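Local coordinates for protein 4-hydroxybutyrate coenzyme A transferase (Shewanella oneidensis, PDB 2OAS) that binds coenzyme A and probably transfers it between carboxylates such as acetate and 4-hydroxybutyrate, at residues Val118-Lys123 and Ala148-Gln153. Numbering follows the deposited sequence.
Sequences VSPPDK and AHINPQ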
ATOM      1  N   VAL A 118     -31.937  -6.380  -8.712  1.00 28.64           N
ATOM      2  CA  VAL A 118     -31.768  -7.833  -8.572  1.00 27.86           C
ATOM      3  C   VAL A 118     -32.565  -8.678  -9.549  1.00 27.94           C
ATOM      4  O   VAL A 118     -33.476  -8.200 -10.230  1.00 26.88           O
ATOM      5  CB  VAL A 118     -32.157  -8.333  -7.165  1.00 26.97           C
ATOM      6  CG1 VAL A 118     -31.322  -7.653  -6.087  1.00 27.67           C
ATOM      7  CG2 VAL A 118     -33.640  -8.090  -6.930  1.00 26.82           C
ATOM      8  N   SER A 119     -32.223  -9.958  -9.605  1.00 29.76           N
ATOM      9  CA  SER A 119     -32.942 -10.881 -10.471  1.00 29.70           C
ATOM     10  C   SER A 119     -34.209 -11.230  -9.719  1.00 28.77           C
ATOM     11  O   SER A 119     -34.266 -11.107  -8.504  1.00 28.74           O
ATOM     12  CB  SER A 119     -32.122 -12.134 -10.729  1.00 27.45           C
ATOM     13  OG  SER A 119     -31.650 -12.665  -9.512  1.00 31.92           O
ATOM     14  N   PRO A 120     -35.253 -11.640 -10.437  1.00 29.19           N
ATOM     15  CA  PRO A 120     -36.497 -11.986  -9.761  1.00 30.34           C
ATOM     16  C   PRO A 120     -36.309 -13.072  -8.710  1.00 30.90           C
ATOM     17  O   PRO A 120     -35.431 -13.923  -8.819  1.00 29.11           O
ATOM     18  CB  PRO A 120     -37.399 -12.424 -10.910  1.00 31.10           C
ATOM     19  CG  PRO A 120     -36.434 -12.992 -11.890  1.00 31.20           C
ATOM     20  CD  PRO A 120     -35.330 -11.972 -11.870  1.00 29.44           C
ATOM     21  N   PRO A 121     -37.123 -13.037  -7.661  1.00 32.12           N
ATOM     22  CA  PRO A 121     -37.027 -14.039  -6.600  1.00 33.96           C
ATOM     23  C   PRO A 121     -37.357 -15.434  -7.109  1.00 34.84           C
ATOM     24  O   PRO A 121     -38.180 -15.590  -8.012  1.00 34.35           O
ATOM     25  CB  PRO A 121     -38.054 -13.548  -5.587  1.00 34.38           C
ATOM     26  CG  PRO A 121     -39.102 -12.912  -6.473  1.00 33.93           C
ATOM     27  CD  PRO A 121     -38.226 -12.096  -7.396  1.00 33.08           C
ATOM     28  N   ASP A 122     -36.710 -16.444  -6.536  1.00 36.68           N
ATOM     29  CA  ASP A 122     -36.967 -17.843  -6.920  1.00 37.38           C
ATOM     30  C   ASP A 122     -37.974 -18.482  -5.988  1.00 37.49           C
ATOM     31  O   ASP A 122     -38.524 -17.820  -5.104  1.00 36.45           O
ATOM     32  CB  ASP A 122     -35.682 -18.667  -6.892  1.00 36.89           C
ATOM     33  CG  ASP A 122     -34.971 -18.608  -5.551  1.00 38.16           C
ATOM     34  OD1 ASP A 122     -35.647 -18.430  -4.516  1.00 38.98           O
ATOM     35  OD2 ASP A 122     -33.730 -18.753  -5.531  1.00 37.56           O
ATOM     36  N   LYS A 123     -38.210 -19.776  -6.181  1.00 40.16           N
ATOM     37  CA  LYS A 123     -39.170 -20.516  -5.349  1.00 41.17           C
ATOM     38  C   LYS A 123     -38.936 -20.295  -3.853  1.00 41.41           C
ATOM     39  O   LYS A 123     -39.866 -20.390  -3.061  1.00 41.42           O
ATOM     40  CB  LYS A 123     -39.103 -22.008  -5.686  1.00 42.87           C
ATOM     41  CG  LYS A 123     -37.690 -22.541  -5.760  1.00 46.07           C
ATOM     42  CD  LYS A 123     -37.627 -23.970  -6.304  1.00 46.62           C
ATOM     43  CE  LYS A 123     -38.238 -24.970  -5.347  1.00 47.76           C
ATOM     44  NZ  LYS A 123     -37.989 -26.351  -5.835  1.00 49.18           N
ATOM     45  N   ALA A 148     -35.448  -2.257  -3.927  1.00 28.40           N
ATOM     46  CA  ALA A 148     -34.962  -3.091  -5.003  1.00 30.02           C
ATOM     47  C   ALA A 148     -35.746  -3.014  -6.295  1.00 29.45           C
ATOM     48  O   ALA A 148     -36.967  -2.883  -6.310  1.00 29.75           O
ATOM     49  CB  ALA A 148     -34.919  -4.559  -4.540  1.00 29.08           C
ATOM     50  N   HIS A 149     -35.023  -3.129  -7.389  1.00 28.17           N
ATOM     51  CA  HIS A 149     -35.653  -3.099  -8.670  1.00 28.63           C
ATOM     52  C   HIS A 149     -35.490  -4.496  -9.230  1.00 27.07           C
ATOM     53  O   HIS A 149     -34.374  -4.951  -9.459  1.00 27.25           O
ATOM     54  CB  HIS A 149     -34.974  -2.042  -9.545  1.00 27.61           C
ATOM     55  CG  HIS A 149     -35.095  -2.311 -11.003  1.00 28.99           C
ATOM     56  ND1 HIS A 149     -36.288  -2.662 -11.593  1.00 28.99           N
ATOM     57  CD2 HIS A 149     -34.162  -2.334 -11.984  1.00 30.37           C
ATOM     58  CE1 HIS A 149     -36.086  -2.899 -12.879  1.00 29.82           C
ATOM     59  NE2 HIS A 149     -34.804  -2.705 -13.142  1.00 30.46           N
ATOM     60  N   ILE A 150     -36.602  -5.194  -9.405  1.00 28.20           N
ATOM     61  CA  ILE A 150     -36.557  -6.545  -9.934  1.00 29.79           C
ATOM     62  C   ILE A 150     -36.515  -6.535 -11.452  1.00 30.20           C
ATOM     63  O   ILE A 150     -37.460  -6.098 -12.118  1.00 31.34           O
ATOM     64  CB  ILE A 150     -37.759  -7.360  -9.471  1.00 30.38           C
ATOM     65  CG1 ILE A 150     -37.758  -7.431  -7.941  1.00 29.77           C
ATOM     66  CG2 ILE A 150     -37.712  -8.746 -10.118  1.00 31.06           C
ATOM     67  CD1 ILE A 150     -38.932  -8.172  -7.354  1.00 31.17           C
ATOM     68  N   ASN A 151     -35.412  -7.035 -11.994  1.00 29.93           N
ATOM     69  CA  ASN A 151     -35.216  -7.060 -13.433  1.00 29.04           C
ATOM     70  C   ASN A 151     -34.935  -8.442 -13.948  1.00 28.31           C
ATOM     71  O   ASN A 151     -33.896  -9.011 -13.647  1.00 25.87           O
ATOM     72  CB  ASN A 151     -34.053  -6.145 -13.804  1.00 27.43           C
ATOM     73  CG  ASN A 151     -33.790  -6.114 -15.288  1.00 26.22           C
ATOM     74  OD1 ASN A 151     -34.537  -6.696 -16.081  1.00 25.13           O
ATOM     75  ND2 ASN A 151     -32.728  -5.420 -15.674  1.00 25.52           N
ATOM     76  N   PRO A 152     -35.864  -9.005 -14.724  1.00 29.04           N
ATOM     77  CA  PRO A 152     -35.727 -10.341 -15.303  1.00 30.68           C
ATOM     78  C   PRO A 152     -34.468 -10.476 -16.161  1.00 32.39           C
ATOM     79  O   PRO A 152     -34.065 -11.584 -16.504  1.00 33.28           O
ATOM     80  CB  PRO A 152     -36.987 -10.488 -16.137  1.00 30.33           C
ATOM     81  CG  PRO A 152     -37.993  -9.742 -15.347  1.00 31.27           C
ATOM     82  CD  PRO A 152     -37.229  -8.493 -14.936  1.00 30.95           C
ATOM     83  N   GLN A 153     -33.856  -9.348 -16.513  1.00 33.16           N
ATOM     84  CA  GLN A 153     -32.657  -9.356 -17.336  1.00 34.41           C
ATOM     85  C   GLN A 153     -31.421  -9.544 -16.462  1.00 34.17           C
ATOM     86  O   GLN A 153     -30.374  -9.972 -16.940  1.00 33.51           O
ATOM     87  CB  GLN A 153     -32.548  -8.051 -18.129  1.00 36.88           C
ATOM     88  CG  GLN A 153     -33.762  -7.756 -18.990  1.00 43.25           C
ATOM     89  CD  GLN A 153     -34.084  -8.895 -19.957  1.00 47.98           C
ATOM     90  OE1 GLN A 153     -35.265  -9.199 -20.211  1.00 50.52           O
ATOM     91  NE2 GLN A 153     -33.031  -9.535 -20.508  1.00 50.52           N
TER
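Val118 and Ile150 pair as parallel neighbours where two adjacent strands run out, a worked example of how a parallel sheet hands over to its loops. Two backbone hydrogen bonds set the register: Val118 N donates to His149 O at 2.9 Å, and Val118 O accepts from Asn151 N at 2.9 Å. The same Val118 O also receives a CA-H...O contact from Ile150 CA, 3.5 Å away.

The apolar contacts centre on Ile150, whose two branches divide the work. CG2, anti to the backbone N, presses against Pro120, reaching Pro120 CA at 3.5 Å, while CD1 meets Pro121 CD at 4.0 Å, the two side chains crossing nearly perpendicularly. Val118 CG2 lies 4.3 Å from Ile150 CG1 on the same sheet face. Pro120 CD packs on Pro152 CA.

Beyond the pairing, Asn151 OD1 accepts from Gln153 N (2.8 Å), an Asx turn. The same side chain has further partners, OD1 accepting from Ala176 N as well and ND2 reaching Gln117 OE1. The turn follows strand 145-150, at the C-terminal ends of neighbouring parallel strands in the Rossmann-like N-terminal domain.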